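PDB 4R4G: putative lipoprotein YcdA from Bacillus subtilis subsp. subtilis str. 168, which is of unknown function but is probably a membrane-anchored lipoprotein with an Ig-like N-terminal domain and an alpha-beta C-terminal domain. Local coordinates for residues A[142-147]-A[224-229]; A[231-236]-A[296-301]. One frame throughout, in Å; residues are numbered along the deposited sequence.

In the fold
The two contacts show one strand pair fixed by different chemistry, by a helix start packed on a face and by a neighbouring strand. Contact 1 sets the start of helix 145-157 against strand 221-230, the edge strand of the C-terminal domain's mixed sheet. Contact 2 pairs the next strand, 233-244, with 293-301. Their centres lie about 8 Å apart; they meet where S228 and T227 of contact 1 bond to I235 of contact 2 and S146 packs on A234. Contact 1 relies mainly on a side-chain amide bonded to the strand backbone, plus a hydroxyl pair; contact 2 on backbone pairing, with A234, V236, V297 and M299 buried on one face and a charged, more open face opposite.

Contact 1: A[142-147]-A[224-229]; sequences KLQDSA and AKTTSI
The start of helix 145-157 meets strand 221-230 here, and Q144, at the N-cap position, is the residue that binds the strand. Its amide bonds N and O of T226 much as a neighbouring strand's peptide would: OE1 of Q144 accepts from N of T226 at 2.6 Å, while NE2 of Q144 donates to O of T226 at 2.9 Å. The second bond reaches the T226 carbonyl in its plane, on a lone pair; in the first, the donor lies 22° out of the plane of the Q144 carbonyl. The side chain folds back at chi2 (-69°), which turns the amide to the strand although the side chain does not set out toward it. The aliphatic part of K225 runs beside this amide, its CG 3.6 Å from OE1 of Q144.

Two residues on, OG of S146 and OG1 of T226 share a hydrogen bond of 2.6 Å. T226 holds OG1 beside its own backbone N (chi1 -53°), on the side facing the helix. Apolar contacts flank the polar centre: CD2 of L143 meets CD1 of I229 at 3.8 Å, the two side chains crossing at about a right angle, and CB of A147 packs on CB of A224. S146 also rests on A234, V236 and W307.

Both backbone polar atoms of T226 are thus satisfied by one side-chain amide, whose two bonds fix its rotation, and the buried hydroxyls of T226 and S146 answer each other.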
ATOM      1  N   LYS A 142       3.708  -6.323  -8.745  1.00 81.34           N
ATOM      2  CA  LYS A 142       4.100  -4.915  -8.594  1.00 79.45           C
ATOM      3  C   LYS A 142       3.084  -4.100  -7.767  1.00 77.74           C
ATOM      4  O   LYS A 142       3.360  -2.950  -7.404  1.00 77.10           O
ATOM      5  CB  LYS A 142       4.244  -4.263  -9.988  1.00 82.22           C
ATOM      6  CG  LYS A 142       5.672  -4.025 -10.429  1.00 99.35           C
ATOM      7  CD  LYS A 142       5.834  -2.649 -11.081  1.00112.68           C
ATOM      8  CE  LYS A 142       7.281  -2.312 -11.406  1.00132.05           C
ATOM      9  NZ  LYS A 142       8.093  -1.973 -10.193  1.00140.46           N
ATOM     10  N   LEU A 143       1.913  -4.683  -7.504  1.00 71.91           N
ATOM     11  CA  LEU A 143       0.814  -3.997  -6.830  1.00 70.80           C
ATOM     12  C   LEU A 143       1.115  -3.741  -5.361  1.00 73.96           C
ATOM     13  O   LEU A 143       0.768  -2.675  -4.844  1.00 74.47           O
ATOM     14  CB  LEU A 143      -0.534  -4.754  -7.002  1.00 69.78           C
ATOM     15  CG  LEU A 143      -1.118  -4.813  -8.445  1.00 73.66           C
ATOM     16  CD1 LEU A 143      -2.390  -5.644  -8.502  1.00 71.75           C
ATOM     17  CD2 LEU A 143      -1.382  -3.420  -9.009  1.00 75.92           C
ATOM     18  N   GLN A 144       1.801  -4.678  -4.707  1.00 69.13           N
ATOM     19  CA  GLN A 144       2.137  -4.527  -3.299  1.00 67.50           C
ATOM     20  C   GLN A 144       3.544  -3.900  -3.068  1.00 71.80           C
ATOM     21  O   GLN A 144       3.978  -3.803  -1.919  1.00 72.11           O
ATOM     22  CB  GLN A 144       1.985  -5.862  -2.586  1.00 68.18           C
ATOM     23  CG  GLN A 144       0.548  -6.375  -2.638  1.00 69.11           C
ATOM     24  CD  GLN A 144      -0.396  -5.554  -1.820  1.00 81.76           C
ATOM     25  OE1 GLN A 144      -0.047  -5.070  -0.739  1.00 75.28           O
ATOM     26  NE2 GLN A 144      -1.617  -5.386  -2.316  1.00 74.56           N
ATOM     27  N   ASP A 145       4.193  -3.367  -4.131  1.00 67.99           N
ATOM     28  CA  ASP A 145       5.487  -2.675  -4.034  1.00 68.28           C
ATOM     29  C   ASP A 145       5.499  -1.562  -2.967  1.00 73.89           C
ATOM     30  O   ASP A 145       6.507  -1.421  -2.257  1.00 75.60           O
ATOM     31  CB  ASP A 145       5.895  -2.066  -5.387  1.00 70.46           C
ATOM     32  CG  ASP A 145       6.605  -3.009  -6.347  1.00 77.58           C
ATOM     33  OD1 ASP A 145       6.631  -4.254  -6.073  1.00 75.33           O
ATOM     34  OD2 ASP A 145       7.117  -2.519  -7.386  1.00 87.26           O
ATOM     35  N   SER A 146       4.394  -0.768  -2.865  1.00 68.00           N
ATOM     36  CA  SER A 146       4.290   0.325  -1.900  1.00 66.64           C
ATOM     37  C   SER A 146       4.263  -0.193  -0.476  1.00 68.25           C
ATOM     38  O   SER A 146       4.814   0.472   0.410  1.00 67.75           O
ATOM     39  CB  SER A 146       3.073   1.205  -2.165  1.00 68.67           C
ATOM     40  OG  SER A 146       1.907   0.446  -2.417  1.00 79.91           O
ATOM     41  N   ALA A 147       3.621  -1.372  -0.250  1.00 62.61           N
ATOM     42  CA  ALA A 147       3.530  -1.995   1.075  1.00 60.23           C
ATOM     43  C   ALA A 147       4.907  -2.520   1.470  1.00 66.44           C
ATOM     44  O   ALA A 147       5.315  -2.357   2.623  1.00 67.00           O
ATOM     45  CB  ALA A 147       2.493  -3.105   1.085  1.00 59.45           C
ATOM     46  N   ALA A 224       1.274  -5.163   6.241  1.00 64.23           N
ATOM     47  CA  ALA A 224       1.068  -4.048   5.306  1.00 63.18           C
ATOM     48  C   ALA A 224       0.496  -4.519   3.960  1.00 69.48           C
ATOM     49  O   ALA A 224       1.058  -5.399   3.300  1.00 70.16           O
ATOM     50  CB  ALA A 224       2.378  -3.307   5.082  1.00 63.85           C
ATOM     51  N   LYS A 225      -0.627  -3.926   3.550  1.00 66.56           N
ATOM     52  CA  LYS A 225      -1.246  -4.256   2.272  1.00 64.97           C
ATOM     53  C   LYS A 225      -1.591  -3.012   1.516  1.00 66.54           C
ATOM     54  O   LYS A 225      -2.262  -2.150   2.069  1.00 66.81           O
ATOM     55  CB  LYS A 225      -2.522  -5.097   2.466  1.00 67.41           C
ATOM     56  CG  LYS A 225      -3.027  -5.662   1.146  1.00 76.97           C
ATOM     57  CD  LYS A 225      -4.459  -6.137   1.148  1.00 84.18           C
ATOM     58  CE  LYS A 225      -4.832  -6.399  -0.298  1.00 91.61           C
ATOM     59  NZ  LYS A 225      -6.154  -7.061  -0.465  1.00 94.73           N
ATOM     60  N   THR A 226      -1.162  -2.916   0.253  1.00 62.03           N
ATOM     61  CA  THR A 226      -1.572  -1.829  -0.645  1.00 61.58           C
ATOM     62  C   THR A 226      -3.040  -2.102  -1.025  1.00 66.46           C
ATOM     63  O   THR A 226      -3.346  -3.182  -1.558  1.00 65.51           O
ATOM     64  CB  THR A 226      -0.672  -1.744  -1.867  1.00 59.74           C
ATOM     65  OG1 THR A 226       0.683  -1.660  -1.426  1.00 57.61           O
ATOM     66  CG2 THR A 226      -1.003  -0.557  -2.727  1.00 57.44           C
ATOM     67  N   THR A 227      -3.938  -1.159  -0.702  1.00 62.63           N
ATOM     68  CA  THR A 227      -5.360  -1.329  -0.957  1.00 62.60           C
ATOM     69  C   THR A 227      -5.809  -0.599  -2.248  1.00 70.10           C
ATOM     70  O   THR A 227      -6.762  -1.048  -2.895  1.00 71.18           O
ATOM     71  CB  THR A 227      -6.161  -0.929   0.276  1.00 69.61           C
ATOM     72  OG1 THR A 227      -5.819   0.399   0.694  1.00 72.07           O
ATOM     73  CG2 THR A 227      -5.950  -1.893   1.422  1.00 65.12           C
ATOM     74  N   SER A 228      -5.112   0.484  -2.647  1.00 68.02           N
ATOM     75  CA  SER A 228      -5.426   1.236  -3.871  1.00 68.50           C
ATOM     76  C   SER A 228      -4.231   2.000  -4.384  1.00 73.73           C
ATOM     77  O   SER A 228      -3.433   2.489  -3.597  1.00 74.65           O
ATOM     78  CB  SER A 228      -6.575   2.213  -3.642  1.00 72.20           C
ATOM     79  OG  SER A 228      -6.386   3.007  -2.485  1.00 80.21           O
ATOM     80  N   ILE A 229      -4.092   2.069  -5.701  1.00 70.98           N
ATOM     81  CA  ILE A 229      -3.064   2.834  -6.404  1.00 73.09           C
ATOM     82  C   ILE A 229      -3.791   3.763  -7.345  1.00 83.72           C
ATOM     83  O   ILE A 229      -4.747   3.346  -8.019  1.00 83.26           O
ATOM     84  CB  ILE A 229      -1.999   1.988  -7.155  1.00 75.42           C
ATOM     85  CG1 ILE A 229      -1.353   0.943  -6.239  1.00 74.41           C
ATOM     86  CG2 ILE A 229      -0.940   2.896  -7.849  1.00 77.00           C
ATOM     87  CD1 ILE A 229      -0.980  -0.278  -6.921  1.00 78.68           C
TER

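Contact 2: A[231-236]-A[296-301]; sequences KDEAIV and EVKMKK
E233 and K298 meet across two antiparallel strands, 233-244 and 293-301, in the mixed sheet of the C-terminal domain. The E233 side chain leaves with CG between its backbone N and carbonyl carbon (chi1 60°) and then runs extended, bringing the carboxylate over K298. There OE1 of E233 forms a salt bridge of 3.6 Å with NZ of K298, and OE2 of E233 lies 3.4 Å from CD of K298. The lysine starts with CG anti to its backbone N and bends at chi3 (76°), so that its end passes alongside the carboxylate rather than running into it. K300 lies alongside E233, pointing the same way, and its CE comes within 3.5 Å of OE1 of E233.

On the same face CD1 of I235 touches CB of K298 at 3.8 Å, and CG2 of I235 packs against the carboxylate end of E296. The other face is apolar: CG2 of V236 meets CG of selenomethionine M299 at 3.6 Å, and M299 carries its selenium away from segment 231-236. Helix 145-157 and W307 cover this side.

The backbones form hydrogen-bonded pairs A234 with M299 and V236 with V297; beyond them N of K301 reaches O of D232 at 2.8 Å. K298, with K300 somewhat farther off, would tend to favour the ionised form of E233. Alternation along the strands puts E233, I235, K298 and K300 on the more open face and A234, V236, V297 and M299 on the buried one.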
ATOM      1  N   LYS A 231      -2.335   6.761  -9.809  1.00 92.15           N
ATOM      2  CA  LYS A 231      -1.311   7.496 -10.531  1.00 94.34           C
ATOM      3  C   LYS A 231      -0.001   7.389  -9.764  1.00 96.69           C
ATOM      4  O   LYS A 231       0.499   6.271  -9.642  1.00 94.63           O
ATOM      5  CB  LYS A 231      -1.757   8.948 -10.851  1.00100.07           C
ATOM      6  CG  LYS A 231      -2.953   9.003 -11.813  1.00111.89           C
ATOM      7  CD  LYS A 231      -3.487  10.412 -12.006  1.00125.93           C
ATOM      8  CE  LYS A 231      -4.579  10.480 -13.050  1.00136.07           C
ATOM      9  NZ  LYS A 231      -4.790  11.876 -13.523  1.00147.16           N
ATOM     10  N   ASP A 232       0.528   8.495  -9.223  1.00 95.27           N
ATOM     11  CA  ASP A 232       1.807   8.497  -8.514  1.00 95.57           C
ATOM     12  C   ASP A 232       1.670   8.315  -6.983  1.00 95.77           C
ATOM     13  O   ASP A 232       2.651   8.520  -6.256  1.00 96.42           O
ATOM     14  CB  ASP A 232       2.592   9.779  -8.845  1.00101.47           C
ATOM     15  CG  ASP A 232       3.553   9.616 -10.017  1.00120.94           C
ATOM     16  OD1 ASP A 232       3.174   8.946 -11.013  1.00122.80           O
ATOM     17  OD2 ASP A 232       4.685  10.154  -9.940  1.00130.42           O
ATOM     18  N   GLU A 233       0.493   7.885  -6.494  1.00 88.37           N
ATOM     19  CA  GLU A 233       0.338   7.693  -5.060  1.00 86.18           C
ATOM     20  C   GLU A 233      -0.586   6.524  -4.708  1.00 85.61           C
ATOM     21  O   GLU A 233      -1.659   6.364  -5.306  1.00 84.90           O
ATOM     22  CB  GLU A 233      -0.077   8.993  -4.323  1.00 89.45           C
ATOM     23  CG  GLU A 233      -1.383   9.682  -4.698  1.00103.42           C
ATOM     24  CD  GLU A 233      -1.667  10.972  -3.934  1.00128.70           C
ATOM     25  OE1 GLU A 233      -0.749  11.819  -3.802  1.00112.08           O
ATOM     26  OE2 GLU A 233      -2.822  11.138  -3.476  1.00125.19           O
ATOM     27  N   ALA A 234      -0.140   5.701  -3.716  1.00 78.22           N
ATOM     28  CA  ALA A 234      -0.857   4.519  -3.218  1.00 74.50           C
ATOM     29  C   ALA A 234      -1.341   4.678  -1.794  1.00 75.13           C
ATOM     30  O   ALA A 234      -0.850   5.539  -1.064  1.00 75.75           O
ATOM     31  CB  ALA A 234       0.037   3.295  -3.289  1.00 74.31           C
ATOM     32  N   ILE A 235      -2.284   3.805  -1.392  1.00 68.99           N
ATOM     33  CA  ILE A 235      -2.811   3.704  -0.030  1.00 67.81           C
ATOM     34  C   ILE A 235      -2.440   2.331   0.510  1.00 70.65           C
ATOM     35  O   ILE A 235      -2.871   1.306  -0.030  1.00 70.10           O
ATOM     36  CB  ILE A 235      -4.338   4.004   0.121  1.00 70.66           C
ATOM     37  CG1 ILE A 235      -4.676   5.446  -0.307  1.00 72.55           C
ATOM     38  CG2 ILE A 235      -4.846   3.700   1.559  1.00 70.43           C
ATOM     39  CD1 ILE A 235      -3.910   6.593   0.439  1.00 88.21           C
ATOM     40  N   VAL A 236      -1.619   2.324   1.570  1.00 66.45           N
ATOM     41  CA  VAL A 236      -1.172   1.126   2.250  1.00 64.11           C
ATOM     42  C   VAL A 236      -1.918   1.053   3.567  1.00 69.94           C
ATOM     43  O   VAL A 236      -1.951   2.021   4.337  1.00 71.79           O
ATOM     44  CB  VAL A 236       0.357   1.064   2.435  1.00 67.23           C
ATOM     45  CG1 VAL A 236       0.769  -0.284   3.029  1.00 67.37           C
ATOM     46  CG2 VAL A 236       1.092   1.303   1.123  1.00 66.81           C
ATOM     47  N   GLU A 296      -4.303   3.866   7.668  1.00 73.98           N
ATOM     48  CA  GLU A 296      -4.114   4.052   6.235  1.00 74.10           C
ATOM     49  C   GLU A 296      -3.012   5.061   6.069  1.00 78.62           C
ATOM     50  O   GLU A 296      -2.986   6.073   6.773  1.00 80.25           O
ATOM     51  CB  GLU A 296      -5.405   4.474   5.520  1.00 76.88           C
ATOM     52  CG  GLU A 296      -6.344   3.312   5.257  1.00 89.85           C
ATOM     53  CD  GLU A 296      -7.539   3.606   4.373  1.00116.51           C
ATOM     54  OE1 GLU A 296      -8.214   4.639   4.604  1.00 99.07           O
ATOM     55  OE2 GLU A 296      -7.837   2.768   3.489  1.00119.97           O
ATOM     56  N   VAL A 297      -2.051   4.735   5.220  1.00 74.14           N
ATOM     57  CA  VAL A 297      -0.858   5.543   5.000  1.00 74.58           C
ATOM     58  C   VAL A 297      -0.692   5.743   3.503  1.00 78.58           C
ATOM     59  O   VAL A 297      -0.794   4.784   2.737  1.00 78.41           O
ATOM     60  CB  VAL A 297       0.369   4.832   5.664  1.00 77.76           C
ATOM     61  CG1 VAL A 297       1.695   5.242   5.037  1.00 77.93           C
ATOM     62  CG2 VAL A 297       0.392   5.060   7.168  1.00 77.80           C
ATOM     63  N   LYS A 298      -0.439   6.982   3.088  1.00 74.99           N
ATOM     64  CA  LYS A 298      -0.237   7.320   1.690  1.00 74.44           C
ATOM     65  C   LYS A 298       1.254   7.302   1.349  1.00 76.94           C
ATOM     66  O   LYS A 298       2.072   7.934   2.030  1.00 78.04           O
ATOM     67  CB  LYS A 298      -0.868   8.693   1.374  1.00 79.06           C
ATOM     68  CG  LYS A 298      -0.930   9.077  -0.109  1.00 93.70           C
ATOM     69  CD  LYS A 298      -1.599  10.448  -0.343  1.00105.35           C
ATOM     70  CE  LYS A 298      -0.722  11.637   0.010  1.00110.56           C
ATOM     71  NZ  LYS A 298      -1.297  12.918  -0.471  1.00113.30           N
HETATM   72  N   MSE A 299       1.591   6.547   0.300  1.00 71.43           N
HETATM   73  CA  MSE A 299       2.933   6.438  -0.278  1.00 70.45           C
HETATM   74  C   MSE A 299       2.958   7.216  -1.575  1.00 79.10           C
HETATM   75  O   MSE A 299       1.917   7.339  -2.226  1.00 78.43           O
HETATM   76  CB  MSE A 299       3.313   4.969  -0.559  1.00 70.02           C
HETATM   77  CG  MSE A 299       3.301   4.048   0.651  1.00 73.38           C
HETATM   78 SE   MSE A 299       4.568   4.533   2.006  0.75 79.51          SE
HETATM   79  CE  MSE A 299       6.261   4.012   1.157  1.00 77.54           C
ATOM     80  N   LYS A 300       4.134   7.699  -1.988  1.00 78.93           N
ATOM     81  CA  LYS A 300       4.265   8.459  -3.223  1.00 81.26           C
ATOM     82  C   LYS A 300       5.406   7.893  -4.052  1.00 86.26           C
ATOM     83  O   LYS A 300       6.527   7.772  -3.555  1.00 85.78           O
ATOM     84  CB  LYS A 300       4.470   9.957  -2.907  1.00 87.17           C
ATOM     85  CG  LYS A 300       3.146  10.716  -2.709  1.00112.40           C
ATOM     86  CD  LYS A 300       3.281  12.050  -1.944  1.00125.50           C
ATOM     87  CE  LYS A 300       2.051  12.928  -2.104  1.00137.46           C
ATOM     88  NZ  LYS A 300       2.045  14.085  -1.163  1.00145.64           N
ATOM     89  N   LYS A 301       5.109   7.535  -5.318  1.00 84.22           N
ATOM     90  CA  LYS A 301       6.065   6.951  -6.271  1.00 85.42           C
ATOM     91  C   LYS A 301       6.840   8.027  -7.043  1.00 93.32           C
ATOM     92  O   LYS A 301       6.271   9.057  -7.408  1.00 94.67           O
ATOM     93  CB  LYS A 301       5.320   6.032  -7.260  1.00 87.12           C
ATOM     94  CG  LYS A 301       6.211   5.224  -8.209  1.00101.28           C
ATOM     95  CD  LYS A 301       5.402   4.341  -9.152  1.00109.72           C
ATOM     96  CE  LYS A 301       4.969   5.012 -10.443  1.00124.20           C
ATOM     97  NZ  LYS A 301       4.158   4.094 -11.300  1.00127.96           N
TER